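Local coordinates for uncharacterized protein (Helicobacter pylori, PDB 4O5J) that probably binds sialylated glycans, serving as the N-terminal extracellular adhesion domain of the outer-membrane adhesin SabA and helping the bacterium adhere to its host, at residues F108-K113 against M144-Y149; G103-F108 against I326-S331. One frame throughout, in Å; residues are numbered along the deposited sequence.

Contact 1: F108-K113 against M144-Y149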
loop_
_atom_site.group_PDB
_atom_site.type_symbol
_atom_site.label_atom_id
_atom_site.label_comp_id
_atom_site.label_asym_id
_atom_site.label_seq_id
_atom_site.Cartn_x
_atom_site.Cartn_y
_atom_site.Cartn_z
ATOM N N PHE A 108 25.270 5.315 12.734
ATOM C CA PHE A 108 26.408 4.379 12.602
ATOM C C PHE A 108 27.651 5.181 12.226
ATOM O O PHE A 108 27.562 6.355 11.829
ATOM C CB PHE A 108 26.088 3.328 11.526
ATOM C CG PHE A 108 25.610 3.927 10.223
ATOM C CD1 PHE A 108 26.546 4.318 9.218
ATOM C CD2 PHE A 108 24.253 4.113 9.984
ATOM C CE1 PHE A 108 26.099 4.879 8.000
ATOM C CE2 PHE A 108 23.802 4.652 8.760
ATOM C CZ PHE A 108 24.732 5.064 7.769
ATOM N N PHE A 109 28.821 4.548 12.343
ATOM C CA PHE A 109 30.091 5.179 12.050
ATOM C C PHE A 109 30.620 4.705 10.667
ATOM O O PHE A 109 30.728 3.495 10.408
ATOM C CB PHE A 109 31.111 4.801 13.105
ATOM C CG PHE A 109 32.487 5.351 12.856
ATOM C CD1 PHE A 109 32.774 6.703 13.069
ATOM C CD2 PHE A 109 33.511 4.493 12.387
ATOM C CE1 PHE A 109 34.061 7.208 12.817
ATOM C CE2 PHE A 109 34.795 4.986 12.164
ATOM C CZ PHE A 109 35.084 6.350 12.399
ATOM N N VAL A 110 30.895 5.648 9.772
ATOM C CA VAL A 110 31.419 5.295 8.442
ATOM C C VAL A 110 32.926 5.444 8.480
ATOM O O VAL A 110 33.439 6.537 8.673
ATOM C CB VAL A 110 30.862 6.167 7.335
ATOM C CG1 VAL A 110 31.579 5.874 5.974
ATOM C CG2 VAL A 110 29.369 5.983 7.202
ATOM N N GLY A 111 33.640 4.339 8.324
ATOM C CA GLY A 111 35.095 4.394 8.197
ATOM C C GLY A 111 35.682 3.049 8.662
ATOM O O GLY A 111 34.930 2.050 8.876
ATOM N N LYS A 112 37.013 3.000 8.825
ATOM C CA LYS A 112 37.734 1.752 9.139
ATOM C C LYS A 112 37.860 1.686 10.645
ATOM O O LYS A 112 38.183 2.669 11.321
ATOM C CB LYS A 112 39.081 1.595 8.390
ATOM C CG LYS A 112 39.534 2.780 7.514
ATOM C CD LYS A 112 38.657 3.118 6.255
ATOM C CE LYS A 112 38.283 4.623 6.100
ATOM N NZ LYS A 112 37.323 4.895 4.954
ATOM N N LYS A 113 37.491 0.537 11.168
ATOM C CA LYS A 113 37.348 0.351 12.597
ATOM C C LYS A 113 38.582 -0.410 13.112
ATOM O O LYS A 113 38.501 -1.597 13.379
ATOM C CB LYS A 113 35.988 -0.345 12.905
ATOM C CG LYS A 113 35.762 -0.732 14.364
ATOM C CD LYS A 113 34.306 -0.628 14.805
ATOM C CE LYS A 113 33.863 -1.754 15.755
ATOM N NZ LYS A 113 33.348 -2.879 14.876
ATOM N N MET A 144 30.293 1.087 9.283
ATOM C CA MET A 144 29.986 0.749 7.877
ATOM C C MET A 144 31.160 1.168 6.965
ATOM O O MET A 144 31.751 2.232 7.146
ATOM C CB MET A 144 28.723 1.446 7.429
ATOM C CG MET A 144 28.281 1.052 6.062
ATOM S SD MET A 144 26.877 2.036 5.518
ATOM C CE MET A 144 25.588 1.608 6.780
ATOM N N ASP A 145 31.489 0.314 6.009
ATOM C CA ASP A 145 32.504 0.601 4.991
ATOM C C ASP A 145 32.048 1.814 4.137
ATOM O O ASP A 145 30.857 1.936 3.749
ATOM C CB ASP A 145 32.699 -0.655 4.124
ATOM C CG ASP A 145 33.500 -0.387 2.948
ATOM O OD1 ASP A 145 34.657 -0.830 2.939
ATOM O OD2 ASP A 145 32.987 0.296 2.022
ATOM N N GLN A 146 32.995 2.721 3.862
ATOM C CA GLN A 146 32.698 3.940 3.081
ATOM C C GLN A 146 32.081 3.634 1.699
ATOM O O GLN A 146 31.183 4.345 1.245
ATOM C CB GLN A 146 33.949 4.759 2.903
ATOM C CG GLN A 146 33.703 6.109 2.276
ATOM C CD GLN A 146 34.959 6.963 2.288
ATOM O OE1 GLN A 146 35.990 6.559 2.812
ATOM N NE2 GLN A 146 34.870 8.153 1.713
ATOM N N THR A 147 32.517 2.569 1.062
ATOM C CA THR A 147 32.006 2.230 -0.278
ATOM C C THR A 147 30.542 1.800 -0.177
ATOM O O THR A 147 29.723 2.135 -1.042
ATOM C CB THR A 147 32.782 1.101 -0.889
ATOM O OG1 THR A 147 34.133 1.487 -0.925
ATOM C CG2 THR A 147 32.304 0.787 -2.285
ATOM N N THR A 148 30.198 1.082 0.893
ATOM C CA THR A 148 28.798 0.671 1.099
ATOM C C THR A 148 27.938 1.895 1.389
ATOM O O THR A 148 26.873 2.089 0.791
ATOM C CB THR A 148 28.689 -0.310 2.247
ATOM O OG1 THR A 148 29.461 -1.465 1.933
ATOM C CG2 THR A 148 27.236 -0.741 2.480
ATOM N N TYR A 149 28.425 2.777 2.273
ATOM C CA TYR A 149 27.698 4.008 2.535
ATOM C C TYR A 149 27.483 4.790 1.224
ATOM O O TYR A 149 26.393 5.316 0.954
ATOM C CB TYR A 149 28.454 4.856 3.552
ATOM C CG TYR A 149 27.772 6.188 3.696
ATOM C CD1 TYR A 149 26.554 6.304 4.399
ATOM C CD2 TYR A 149 28.283 7.343 3.082
ATOM C CE1 TYR A 149 25.873 7.531 4.475
ATOM C CE2 TYR A 149 27.627 8.575 3.173
ATOM C CZ TYR A 149 26.420 8.657 3.872
ATOM O OH TYR A 149 25.780 9.853 3.951
HETATM O O HOH W 1 35.607 2.588 5.159
#
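Val110 and Met144 pair in a parallel beta bridge, with CA atoms 4.8 Å apart, at the heart of a two-strand parallel sheet whose second strand, 143-144, leads through Asp145 into helix 146-163. Met144 is gripped from both ends: its N donates to Phe109 O at 2.7 Å, and its carbonyl O accepts Gly111 N at 3.1 Å. A CA-H...O contact from Val110 reaches the same carbonyl.

The side chains of the bridged pair lie on one face of the sheet. Met144 runs extended and then bends at its last torsion (chi3 -62°), which lays CE over one face of the Phe108 ring, 3.7 Å from its centroid and 17° off the normal. The methyl thus makes a CH-pi contact, while SD, 4.6 Å from the centroid and oblique to the face, adds a Met-aromatic contact. The edge of the Phe108 ring meets Tyr149, whose CD1 lies in the ring plane. Val110 divides its two methyls: CG1 rests on Gln146 CA at 3.7 Å, while CG2 approaches Tyr149 CG obliquely.

Further out, Phe106 packs against both Phe108 and Tyr149; from helix 82-101, Tyr101 meets Phe108 and Met144, and Trp98 touches Tyr149. Gly111, at phi 155°, turns the corner between strand 109-110 and strand 112-113. Asp145 is the N-cap of the helix, accepting Thr148 N through the anti lone pair of OD2. At the solvent side, a water accepts from both the poorly ordered Lys112 NZ and Gln146 N, each at 2.9 Å.

Contact 2: G103-F108 against I326-S331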
loop_
_atom_site.group_PDB
_atom_site.type_symbol
_atom_site.label_atom_id
_atom_site.label_comp_id
_atom_site.label_asym_id
_atom_site.label_seq_id
_atom_site.Cartn_x
_atom_site.Cartn_y
_atom_site.Cartn_z
ATOM N N GLY A 103 20.959 10.461 7.161
ATOM C CA GLY A 103 20.564 11.856 7.197
ATOM C C GLY A 103 21.729 12.761 7.543
ATOM O O GLY A 103 22.845 12.570 7.030
ATOM N N ASN A 104 21.491 13.717 8.451
ATOM C CA ASN A 104 22.482 14.716 8.785
ATOM C C ASN A 104 23.364 14.313 9.952
ATOM O O ASN A 104 24.257 15.060 10.358
ATOM C CB ASN A 104 21.852 16.074 9.011
ATOM C CG ASN A 104 20.816 16.032 10.208
ATOM O OD1 ASN A 104 20.853 15.129 11.046
ATOM N ND2 ASN A 104 19.914 16.978 10.253
ATOM N N TYR A 105 23.121 13.117 10.503
ATOM C CA TYR A 105 23.921 12.629 11.621
ATOM C C TYR A 105 23.605 11.158 11.795
ATOM O O TYR A 105 22.520 10.812 12.319
ATOM C CB TYR A 105 23.580 13.441 12.884
ATOM C CG TYR A 105 24.497 13.151 14.030
ATOM C CD1 TYR A 105 25.779 13.738 14.117
ATOM C CD2 TYR A 105 24.102 12.319 15.051
ATOM C CE1 TYR A 105 26.634 13.459 15.180
ATOM C CE2 TYR A 105 24.946 12.046 16.123
ATOM C CZ TYR A 105 26.185 12.601 16.180
ATOM O OH TYR A 105 26.985 12.275 17.233
ATOM N N PHE A 106 24.513 10.287 11.352
ATOM C CA PHE A 106 24.218 8.865 11.233
ATOM C C PHE A 106 24.035 8.165 12.593
ATOM O O PHE A 106 24.566 8.596 13.595
ATOM C CB PHE A 106 25.328 8.106 10.482
ATOM C CG PHE A 106 25.846 8.818 9.226
ATOM C CD1 PHE A 106 25.017 9.697 8.524
ATOM C CD2 PHE A 106 27.131 8.560 8.772
ATOM C CE1 PHE A 106 25.469 10.360 7.372
ATOM C CE2 PHE A 106 27.603 9.214 7.571
ATOM C CZ PHE A 106 26.775 10.132 6.903
ATOM N N THR A 107 23.310 7.052 12.546
ATOM C CA THR A 107 23.193 6.170 13.701
ATOM C C THR A 107 24.273 5.091 13.604
ATOM O O THR A 107 24.234 4.074 14.317
ATOM C CB THR A 107 21.802 5.526 13.737
ATOM O OG1 THR A 107 21.639 4.732 12.558
ATOM C CG2 THR A 107 20.711 6.593 13.800
ATOM N N PHE A 108 25.270 5.315 12.734
ATOM C CA PHE A 108 26.408 4.379 12.602
ATOM C C PHE A 108 27.651 5.181 12.226
ATOM O O PHE A 108 27.562 6.355 11.829
ATOM C CB PHE A 108 26.088 3.328 11.526
ATOM C CG PHE A 108 25.610 3.927 10.223
ATOM C CD1 PHE A 108 26.546 4.318 9.218
ATOM C CD2 PHE A 108 24.253 4.113 9.984
ATOM C CE1 PHE A 108 26.099 4.879 8.000
ATOM C CE2 PHE A 108 23.802 4.652 8.760
ATOM C CZ PHE A 108 24.732 5.064 7.769
ATOM N N ILE A 326 18.560 16.884 14.751
ATOM C CA ILE A 326 19.691 17.800 14.736
ATOM C C ILE A 326 20.949 17.079 15.083
ATOM O O ILE A 326 20.934 16.161 15.891
ATOM C CB ILE A 326 19.514 18.982 15.657
ATOM C CG1 ILE A 326 19.302 18.523 17.082
ATOM C CG2 ILE A 326 18.344 19.912 15.118
ATOM C CD1 ILE A 326 18.354 19.417 17.930
ATOM N N PRO A 327 22.044 17.457 14.434
ATOM C CA PRO A 327 23.252 16.686 14.706
ATOM C C PRO A 327 23.843 17.044 16.034
ATOM O O PRO A 327 23.638 18.110 16.541
ATOM C CB PRO A 327 24.205 17.050 13.523
ATOM C CG PRO A 327 23.704 18.325 12.977
ATOM C CD PRO A 327 22.222 18.441 13.345
ATOM N N ASN A 328 24.550 16.121 16.607
ATOM C CA ASN A 328 25.215 16.359 17.860
ATOM C C ASN A 328 26.644 17.039 17.727
ATOM O O ASN A 328 27.245 17.405 18.720
ATOM C CB ASN A 328 25.260 15.008 18.568
ATOM C CG ASN A 328 25.659 15.121 19.993
ATOM O OD1 ASN A 328 26.848 15.236 20.314
ATOM N ND2 ASN A 328 24.686 15.094 20.855
ATOM N N ALA A 329 27.162 17.210 16.505
ATOM C CA ALA A 329 28.491 17.819 16.222
ATOM C C ALA A 329 28.519 18.208 14.718
ATOM O O ALA A 329 27.851 17.517 13.876
ATOM C CB ALA A 329 29.666 16.877 16.589
ATOM N N GLY A 330 29.265 19.308 14.416
ATOM C CA GLY A 330 29.379 19.963 13.121
ATOM C C GLY A 330 28.184 20.880 12.789
ATOM O O GLY A 330 27.297 21.134 13.618
ATOM N N SER A 331 28.151 21.364 11.551
ATOM C CA SER A 331 27.070 22.257 10.970
ATOM C C SER A 331 25.620 21.694 11.071
ATOM O O SER A 331 25.420 20.484 10.886
ATOM C CB SER A 331 27.430 22.587 9.504
ATOM O OG SER A 331 28.745 23.276 9.485
#
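Tyr105 and Pro327 carry most of the apolar packing between these two irregular loops. The pyrrolidine meets the tyrosine obliquely near the root of the side chain, with Pro327 CB 3.7 Å from both Tyr105 CB and Tyr105 CD1. With CG anti to its own N (chi1 -171°), the tyrosine reaches out along the 326-331 loop.

The ring face provides the second kind of contact. The peptide joining Pro327 to Asn328 lies over it: Asn328 N stands above the ring centre, 3.6 Å from the plane, and Pro327 C is displaced toward the rim. Asn328 then points the same way as the tyrosine, its amide plane turned 39° from the ring, and its CB comes to 3.5 Å from Tyr105 OH. Asn328 and Ala329 are poorly ordered, so this outer part is less sharply defined.

Polar links come from next to the loop: Lys325 O accepts Asn104 ND2, and Lys325 NZ donates to Tyr105 O. The first bond holds the Asn104 amide beside the proline, where ND2 is 4.1 Å from Pro327 CD.

In the fold, the contact joins the turn between helix 82-101 and strand 109-110 to the long connection from helix 313-320 to helix 343-396, with Pro128 also touching Tyr105 and Ile326 bonded through its backbone to Val220.

Overall arrangement
Both contacts lie at the same end of the elongated, mostly helical molecule, more than 30 Å from the chain's centre and with their own centres 15 Å apart. They share Phe108, and the chain runs from the loop of contact 2 directly into the strand of contact 1. Contact 1 is thus nested within the much longer loop that contact 2 closes. Phe106 joins them physically, its CZ meeting Tyr149 OH at 3.1 Å. Contact 1 forms a buried nucleus of sheet, helix start and aromatics, whereas contact 2 lays a late surface loop against the segment that leads into contact 1, tying sequence-distant parts of this end of the adhesion domain together.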